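Local coordinates for protein 4-aminobutyrate transaminase (Acinetobacter baumannii, PDB 6WOP) that probably uses pyridoxal 5'-phosphate to transfer the amino group of 4-aminobutyrate to 2-oxoglutarate, at residues 133-138 with 168-173; 49-54 with 392-397; 203-208 with 236-241. All blocks are in the same frame, centred on the assembly; numbering follows the deposited sequence.

Interaction 1. Residues 133-138 with 168-173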
loop_
_atom_site.group_PDB
_atom_site.type_symbol
_atom_site.label_atom_id
_atom_site.label_comp_id
_atom_site.label_asym_id
_atom_site.label_seq_id
_atom_site.Cartn_x
_atom_site.Cartn_y
_atom_site.Cartn_z
ATOM N N ILE A 133 3.991 12.667 7.212
ATOM C CA ILE A 133 4.014 13.823 6.343
ATOM C C ILE A 133 5.449 14.338 6.277
ATOM O O ILE A 133 6.069 14.609 7.318
ATOM C CB ILE A 133 3.051 14.917 6.847
ATOM C CG1 ILE A 133 1.621 14.432 6.744
ATOM C CG2 ILE A 133 3.217 16.214 6.008
ATOM C CD1 ILE A 133 0.585 15.401 7.315
ATOM N N THR A 134 5.974 14.466 5.072
ATOM C CA THR A 134 7.261 15.091 4.833
ATOM C C THR A 134 7.025 16.266 3.882
ATOM O O THR A 134 5.881 16.661 3.609
ATOM C CB THR A 134 8.289 14.116 4.231
ATOM O OG1 THR A 134 7.723 13.562 3.047
ATOM C CG2 THR A 134 8.534 12.888 5.138
ATOM N N PHE A 135 8.119 16.858 3.365
ATOM C CA PHE A 135 8.009 18.083 2.588
ATOM C C PHE A 135 8.682 17.925 1.227
ATOM O O PHE A 135 9.668 17.212 1.070
ATOM C CB PHE A 135 8.631 19.266 3.371
ATOM C CG PHE A 135 7.826 19.637 4.554
ATOM C CD1 PHE A 135 7.958 18.939 5.770
ATOM C CD2 PHE A 135 6.901 20.628 4.465
ATOM C CE1 PHE A 135 7.149 19.275 6.887
ATOM C CE2 PHE A 135 6.103 20.970 5.558
ATOM C CZ PHE A 135 6.219 20.280 6.758
ATOM N N GLY A 136 8.151 18.638 0.247
ATOM C CA GLY A 136 8.739 18.599 -1.064
ATOM C C GLY A 136 10.182 19.049 -0.952
ATOM O O GLY A 136 10.501 19.961 -0.182
ATOM N N ASN A 137 11.046 18.392 -1.720
ATOM C CA ASN A 137 12.497 18.601 -1.742
ATOM C C ASN A 137 13.170 18.071 -0.489
ATOM O O ASN A 137 14.423 18.164 -0.387
ATOM C CB ASN A 137 12.858 20.068 -1.969
ATOM C CG ASN A 137 12.147 20.632 -3.169
ATOM O OD1 ASN A 137 12.346 20.112 -4.278
ATOM N ND2 ASN A 137 11.341 21.715 -2.988
ATOM N N GLY A 138 12.430 17.495 0.464
ATOM C CA GLY A 138 13.071 16.875 1.606
ATOM C C GLY A 138 13.860 15.663 1.139
ATOM O O GLY A 138 13.517 15.026 0.131
ATOM N N PHE A 168 2.826 11.545 2.581
ATOM C CA PHE A 168 2.367 12.657 1.756
ATOM C C PHE A 168 3.322 13.828 1.895
ATOM O O PHE A 168 3.914 14.013 2.950
ATOM C CB PHE A 168 0.893 13.059 2.187
ATOM C CG PHE A 168 -0.073 11.911 1.960
ATOM C CD1 PHE A 168 -0.483 11.585 0.652
ATOM C CD2 PHE A 168 -0.497 11.129 3.023
ATOM C CE1 PHE A 168 -1.345 10.451 0.437
ATOM C CE2 PHE A 168 -1.327 10.034 2.819
ATOM C CZ PHE A 168 -1.746 9.704 1.528
ATOM N N HIS A 169 3.396 14.680 0.862
ATOM C CA HIS A 169 4.313 15.824 0.883
ATOM C C HIS A 169 3.598 17.162 0.964
ATOM O O HIS A 169 2.762 17.496 0.095
ATOM C CB HIS A 169 5.184 15.794 -0.361
ATOM C CG HIS A 169 6.095 14.605 -0.394
ATOM N ND1 HIS A 169 5.719 13.406 -0.963
ATOM C CD2 HIS A 169 7.341 14.414 0.114
ATOM C CE1 HIS A 169 6.703 12.522 -0.827
ATOM N NE2 HIS A 169 7.696 13.105 -0.169
ATOM N N ALA A 170 3.995 17.970 1.946
ATOM C CA ALA A 170 3.565 19.371 2.027
ATOM C C ALA A 170 4.633 20.302 1.428
ATOM O O ALA A 170 5.730 19.849 1.055
ATOM C CB ALA A 170 3.276 19.731 3.492
ATOM N N ARG A 171 4.325 21.595 1.394
ATOM C CA ARG A 171 5.260 22.582 0.920
ATOM C C ARG A 171 6.129 23.101 2.048
ATOM O O ARG A 171 5.629 23.589 3.015
ATOM C CB ARG A 171 4.563 23.830 0.355
ATOM C CG ARG A 171 3.331 23.597 -0.446
ATOM C CD ARG A 171 3.610 22.986 -1.770
ATOM N NE ARG A 171 4.100 21.613 -1.805
ATOM C CZ ARG A 171 3.380 20.506 -1.682
ATOM N NH1 ARG A 171 2.082 20.540 -1.430
ATOM N NH2 ARG A 171 3.983 19.366 -1.749
ATOM N N TYR A 172 7.427 22.983 1.893
ATOM C CA TYR A 172 8.349 23.596 2.825
ATOM C C TYR A 172 8.329 25.117 2.668
ATOM O O TYR A 172 8.296 25.626 1.540
ATOM C CB TYR A 172 9.751 23.060 2.538
ATOM C CG TYR A 172 10.746 23.206 3.668
ATOM C CD1 TYR A 172 10.871 22.229 4.615
ATOM C CD2 TYR A 172 11.566 24.357 3.773
ATOM C CE1 TYR A 172 11.800 22.317 5.596
ATOM C CE2 TYR A 172 12.482 24.452 4.781
ATOM C CZ TYR A 172 12.604 23.427 5.679
ATOM O OH TYR A 172 13.575 23.508 6.675
ATOM N N PRO A 173 8.417 25.870 3.773
ATOM C CA PRO A 173 8.378 27.337 3.710
ATOM C C PRO A 173 9.679 27.893 3.151
ATOM O O PRO A 173 10.774 27.620 3.688
ATOM C CB PRO A 173 8.175 27.743 5.182
ATOM C CG PRO A 173 8.729 26.579 5.973
ATOM C CD PRO A 173 8.346 25.377 5.164
HETATM O O HOH W 1 8.469 22.016 -0.604
#
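The ring of F135 projects over the small side chain of A170, with Y172 closing in from the far side, at the C-terminal ends of two parallel strands of a beta-alpha-beta unit (strand 131-135, helix 144-149, strand 167-170). A170 carries so little bulk that it leaves a hollow, and the F135 ring settles into it with CE2 3.7 Å from A170 CB. R171 O and Y172 N lie at the rim of that ring, where segment 168-173 bends round it. Y172 supplies the other wall: its edge is turned to the F135 face in a T-shaped pair, planes at 90°, with Y172 CD1 4.0 Å from F135 CG. A chi1 of -160° carries CG of Y172 away from its backbone N and brings the ring edge to F135; the hydroxyl goes on to E207 O.

On the other face of the sheet T134 and H169 stand side by side, the hydroxyl against the imidazole, T134 OG1 3.1 Å from H169 CD2. T134 OG1 and H169 NE2 each hydrogen-bond to M149 O, while H169 ND1 reaches D195 of the second subunit.

Three backbone bonds draw the strands together, among them A170 N to T134 O at 2.8 Å. Past the strands the two segments part at a type II turn, F135 to G138, and a water bridges them, accepting from Y172 N at 2.9 Å and donating to G136 O.

Interaction 2. Residues 49-54 with 392-397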
loop_
_atom_site.group_PDB
_atom_site.type_symbol
_atom_site.label_atom_id
_atom_site.label_comp_id
_atom_site.label_asym_id
_atom_site.label_seq_id
_atom_site.Cartn_x
_atom_site.Cartn_y
_atom_site.Cartn_z
ATOM N N GLY A 49 33.365 17.730 2.087
ATOM C CA GLY A 49 33.287 17.037 3.352
ATOM C C GLY A 49 32.652 15.669 3.224
ATOM O O GLY A 49 31.975 15.222 4.156
ATOM N N GLY A 50 32.826 15.002 2.084
ATOM C CA GLY A 50 32.148 13.717 1.889
ATOM C C GLY A 50 30.641 13.841 1.981
ATOM O O GLY A 50 29.969 12.864 2.329
ATOM N N ILE A 51 30.096 15.024 1.658
ATOM C CA ILE A 51 28.685 15.408 1.781
ATOM C C ILE A 51 28.330 15.506 3.251
ATOM O O ILE A 51 27.494 14.704 3.743
ATOM C CB ILE A 51 27.664 14.459 1.113
ATOM C CG1 ILE A 51 28.111 13.916 -0.259
ATOM C CG2 ILE A 51 26.358 15.201 0.945
ATOM C CD1 ILE A 51 27.082 12.812 -0.785
ATOM N N ALA A 52 28.981 16.443 3.953
ATOM C CA ALA A 52 28.631 16.854 5.325
ATOM C C ALA A 52 28.972 15.792 6.356
ATOM O O ALA A 52 28.501 15.853 7.494
ATOM C CB ALA A 52 27.121 17.215 5.396
ATOM N N VAL A 53 29.838 14.842 5.997
ATOM C CA VAL A 53 30.272 13.772 6.905
ATOM C C VAL A 53 31.524 14.146 7.684
ATOM O O VAL A 53 31.811 13.523 8.734
ATOM C CB VAL A 53 30.498 12.459 6.111
ATOM C CG1 VAL A 53 31.005 11.339 7.011
ATOM C CG2 VAL A 53 29.161 12.016 5.435
ATOM N N LEU A 54 32.262 15.158 7.245
ATOM C CA LEU A 54 33.587 15.428 7.803
ATOM C C LEU A 54 33.644 16.829 8.397
ATOM O O LEU A 54 34.590 17.596 8.130
ATOM C CB LEU A 54 34.670 15.241 6.712
ATOM C CG LEU A 54 34.515 13.788 6.211
ATOM C CD1 LEU A 54 35.150 13.675 4.864
ATOM C CD2 LEU A 54 35.169 12.853 7.270
ATOM N N ARG A 392 26.355 24.222 -2.742
ATOM C CA ARG A 392 26.268 24.183 -1.290
ATOM C C ARG A 392 27.665 23.980 -0.753
ATOM O O ARG A 392 28.505 23.382 -1.430
ATOM C CB ARG A 392 25.352 23.039 -0.811
ATOM C CG ARG A 392 25.822 21.678 -1.357
ATOM C CD ARG A 392 24.967 20.570 -0.758
ATOM N NE ARG A 392 24.926 19.381 -1.610
ATOM C CZ ARG A 392 24.454 18.201 -1.233
ATOM N NH1 ARG A 392 24.013 18.033 -0.001
ATOM N NH2 ARG A 392 24.433 17.185 -2.089
ATOM N N PHE A 393 27.942 24.518 0.438
ATOM C CA PHE A 393 29.305 24.499 0.991
ATOM C C PHE A 393 29.341 23.663 2.258
ATOM O O PHE A 393 28.643 23.972 3.236
ATOM C CB PHE A 393 29.775 25.933 1.255
ATOM C CG PHE A 393 29.818 26.748 0.017
ATOM C CD1 PHE A 393 30.954 26.715 -0.793
ATOM C CD2 PHE A 393 28.704 27.483 -0.386
ATOM C CE1 PHE A 393 31.004 27.419 -2.000
ATOM C CE2 PHE A 393 28.728 28.183 -1.597
ATOM C CZ PHE A 393 29.897 28.141 -2.402
ATOM N N LEU A 394 30.158 22.602 2.238
ATOM C CA LEU A 394 30.268 21.624 3.316
ATOM C C LEU A 394 31.712 21.344 3.708
ATOM O O LEU A 394 32.066 20.189 4.079
ATOM C CB LEU A 394 29.591 20.329 2.886
ATOM C CG LEU A 394 28.083 20.536 2.842
ATOM C CD1 LEU A 394 27.402 19.314 2.066
ATOM C CD2 LEU A 394 27.571 20.662 4.264
ATOM N N TYR A 395 32.587 22.381 3.610
ATOM C CA TYR A 395 33.988 22.261 4.003
ATOM C C TYR A 395 34.081 21.777 5.435
ATOM O O TYR A 395 33.218 22.136 6.242
ATOM C CB TYR A 395 34.639 23.630 3.905
ATOM C CG TYR A 395 33.744 24.743 4.504
ATOM C CD1 TYR A 395 33.781 25.058 5.860
ATOM C CD2 TYR A 395 32.888 25.478 3.694
ATOM C CE1 TYR A 395 32.940 26.103 6.393
ATOM C CE2 TYR A 395 32.075 26.474 4.183
ATOM C CZ TYR A 395 32.117 26.800 5.517
ATOM O OH TYR A 395 31.298 27.796 5.946
ATOM N N PRO A 396 35.125 21.021 5.812
ATOM C CA PRO A 396 35.339 20.713 7.229
ATOM C C PRO A 396 35.396 21.973 8.056
ATOM O O PRO A 396 35.965 22.974 7.612
ATOM C CB PRO A 396 36.719 19.987 7.222
ATOM C CG PRO A 396 36.669 19.201 5.897
ATOM C CD PRO A 396 36.003 20.233 4.928
ATOM N N LEU A 397 34.800 21.929 9.275
ATOM C CA LEU A 397 34.840 23.086 10.178
ATOM C C LEU A 397 36.247 23.314 10.739
ATOM O O LEU A 397 36.529 24.401 11.306
ATOM C CB LEU A 397 33.897 22.862 11.344
ATOM C CG LEU A 397 32.427 22.631 10.949
ATOM C CD1 LEU A 397 31.519 22.500 12.208
ATOM C CD2 LEU A 397 31.959 23.813 10.070
HETATM O O HOH W 2 31.634 18.213 6.191
#
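L394 reaches into the turn formed by 49-54 and meets mainly A52. Its CB starts 4.1 Å from A52 N. Because chi1 is -71°, CG sits beside the backbone N of L394 and the two methyls are carried up to the turn: CD1 comes to 3.8 Å from A52 N, with I51 CG2 farther along, and CD2 packs 3.7 Å from A52 CB. One leucine fork thus straddles the alanine.

Residues 49-52 all have positive phi, so this is a short left-handed helical turn, held by V53 N to G49 O. G49 has its CA 3.5 Å from L394 O, a CA-H...O contact. The same L394 O takes a hydrogen bond from a water, 2.9 Å away, which in turn accepts one from L54 N. Farther along, the P396 ring lies against L54 O, its CB 3.3 Å from that oxygen.

At the other end, I51 CG2 lies 3.8 Å from R392 NH1, oblique to the guanidinium. R392 makes a salt bridge to E212, and I51 packs on V81 of the third subunit. Such an arginine-glutamate pair is found in the substrate pocket of related 4-aminobutyrate aminotransferases, so this contact probably helps to line the active site.

Interaction 3. Residues 203-208 with 236-241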
loop_
_atom_site.group_PDB
_atom_site.type_symbol
_atom_site.label_atom_id
_atom_site.label_comp_id
_atom_site.label_asym_id
_atom_site.label_seq_id
_atom_site.Cartn_x
_atom_site.Cartn_y
_atom_site.Cartn_z
ATOM N N ALA A 203 3.654 10.967 12.428
ATOM C CA ALA A 203 4.687 11.970 12.589
ATOM C C ALA A 203 4.679 12.905 11.409
ATOM O O ALA A 203 4.344 12.509 10.276
ATOM C CB ALA A 203 6.102 11.351 12.699
ATOM N N ILE A 204 5.118 14.141 11.679
ATOM C CA ILE A 204 5.547 15.082 10.640
ATOM C C ILE A 204 7.049 15.208 10.719
ATOM O O ILE A 204 7.604 15.507 11.801
ATOM C CB ILE A 204 4.893 16.461 10.821
ATOM C CG1 ILE A 204 3.391 16.280 10.732
ATOM C CG2 ILE A 204 5.427 17.459 9.722
ATOM C CD1 ILE A 204 2.484 17.630 10.721
ATOM N N VAL A 205 7.712 15.016 9.583
ATOM C CA VAL A 205 9.171 14.888 9.565
ATOM C C VAL A 205 9.750 15.954 8.655
ATOM O O VAL A 205 9.359 16.044 7.478
ATOM C CB VAL A 205 9.604 13.500 9.066
ATOM C CG1 VAL A 205 11.195 13.421 9.135
ATOM C CG2 VAL A 205 8.868 12.437 9.893
ATOM N N LEU A 206 10.727 16.710 9.167
ATOM C CA LEU A 206 11.319 17.746 8.336
ATOM C C LEU A 206 12.773 17.983 8.723
ATOM O O LEU A 206 13.151 17.867 9.891
ATOM C CB LEU A 206 10.560 19.063 8.426
ATOM C CG LEU A 206 10.908 19.948 9.599
ATOM C CD1 LEU A 206 10.290 21.307 9.353
ATOM C CD2 LEU A 206 10.375 19.350 10.836
ATOM N N GLU A 207 13.535 18.397 7.744
ATOM C CA GLU A 207 14.895 18.886 8.001
ATOM C C GLU A 207 14.815 20.332 8.463
ATOM O O GLU A 207 14.263 21.169 7.726
ATOM C CB GLU A 207 15.704 18.791 6.710
ATOM C CG GLU A 207 15.945 17.367 6.199
ATOM C CD GLU A 207 16.238 17.370 4.719
ATOM O OE1 GLU A 207 15.251 17.239 3.916
ATOM O OE2 GLU A 207 17.449 17.525 4.379
ATOM N N PRO A 208 15.343 20.686 9.654
ATOM C CA PRO A 208 15.408 22.117 10.019
ATOM C C PRO A 208 16.172 22.938 8.993
ATOM O O PRO A 208 15.907 24.133 8.858
ATOM C CB PRO A 208 16.146 22.154 11.372
ATOM C CG PRO A 208 16.257 20.749 11.856
ATOM C CD PRO A 208 15.960 19.790 10.666
ATOM N N LEU A 236 3.610 13.192 16.366
ATOM C CA LEU A 236 4.996 13.522 16.728
ATOM C C LEU A 236 5.715 14.421 15.725
ATOM O O LEU A 236 5.564 14.288 14.511
ATOM C CB LEU A 236 5.846 12.254 16.883
ATOM C CG LEU A 236 5.288 11.398 18.030
ATOM C CD1 LEU A 236 5.968 10.028 17.989
ATOM C CD2 LEU A 236 5.436 12.033 19.475
ATOM N N LEU A 237 6.620 15.277 16.238
ATOM C CA LEU A 237 7.411 16.125 15.359
ATOM C C LEU A 237 8.820 15.548 15.319
ATOM O O LEU A 237 9.424 15.373 16.371
ATOM C CB LEU A 237 7.429 17.557 15.874
ATOM C CG LEU A 237 8.258 18.577 15.053
ATOM C CD1 LEU A 237 7.746 18.677 13.644
ATOM C CD2 LEU A 237 8.162 20.003 15.726
ATOM N N VAL A 238 9.326 15.233 14.126
ATOM C CA VAL A 238 10.658 14.636 13.977
ATOM C C VAL A 238 11.559 15.618 13.244
ATOM O O VAL A 238 11.236 16.029 12.130
ATOM C CB VAL A 238 10.590 13.329 13.191
ATOM C CG1 VAL A 238 12.025 12.692 13.087
ATOM C CG2 VAL A 238 9.597 12.367 13.904
ATOM N N ALA A 239 12.698 15.963 13.823
ATOM C CA ALA A 239 13.699 16.800 13.161
ATOM C C ALA A 239 14.746 15.894 12.548
ATOM O O ALA A 239 15.400 15.158 13.274
ATOM C CB ALA A 239 14.379 17.730 14.179
ATOM N N ASP A 240 14.910 15.925 11.227
ATOM C CA ASP A 240 15.945 15.100 10.577
ATOM C C ASP A 240 17.211 15.947 10.480
ATOM O O ASP A 240 17.316 16.843 9.639
ATOM C CB ASP A 240 15.474 14.628 9.204
ATOM C CG ASP A 240 16.531 13.778 8.467
ATOM O OD1 ASP A 240 17.614 13.463 9.036
ATOM O OD2 ASP A 240 16.278 13.436 7.322
ATOM N N GLU A 241 18.172 15.685 11.378
ATOM C CA GLU A 241 19.449 16.373 11.404
ATOM C C GLU A 241 20.595 15.502 10.891
ATOM O O GLU A 241 21.754 15.681 11.289
ATOM C CB GLU A 241 19.734 16.840 12.823
ATOM C CG GLU A 241 18.708 17.858 13.282
ATOM C CD GLU A 241 19.312 19.103 13.797
ATOM O OE1 GLU A 241 20.390 19.541 13.313
ATOM O OE2 GLU A 241 18.664 19.684 14.712
#
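V238 is wedged between A203 and V205, all three on one face of the sheet. Its CG2 meets A203 CB at 3.8 Å and its CB lies 3.8 Å from V205 CG2, the two valines side by side with the same first torsion, CG1 anti to the backbone N. On the other face L206 and L237 meet at their branch ends, L206 CD2 3.9 Å from L237 CD1; chi1 of 83° in L206 brings CD2 toward the neighbouring strand.

Between these layers runs a parallel ladder of four backbone bonds, from I204 N to L236 O through to D240 N to L206 O. The last is 2.9 Å long, but D240 N stands 43° above the carbonyl plane. Beyond it P208 lays its ring along the D240 backbone, CD 3.4 Å from D240 O, while CG faces the bent side chain of E241, its carboxylate held by S244 OG, A254 N and M255 N. E207 and D240 point the same way, their carboxylates apart: E207 is held by F139 N and G211 N, D240 by T266 OG1 and H140 ND1.

Helix 112-127 covers the A203-L236 face and helix 220-233 the I204-L237 face, with strands 131-135 and 264-267 flanking the pair in the sheet.

In the fold
From the N terminus, residues 49-54 come first and wait more than 330 residues for their partner, 392-397, so interaction 2 closes a loop that spans most of the chain. Inside it interactions 1 and 3 follow in series: 133-138 is closed by 168-173, then 203-208 by 236-241, with no crossing. These two share one mixed sheet, in which strands 131-135 and 201-206 are neighbours, joined by V205 N to I133 O. Interaction 2 lies apart, its centre 24 Å from that of interaction 1 and 22 Å from that of interaction 3, and brings the early left-handed turn to the end of strand 390-393 in the other seven-stranded sheet.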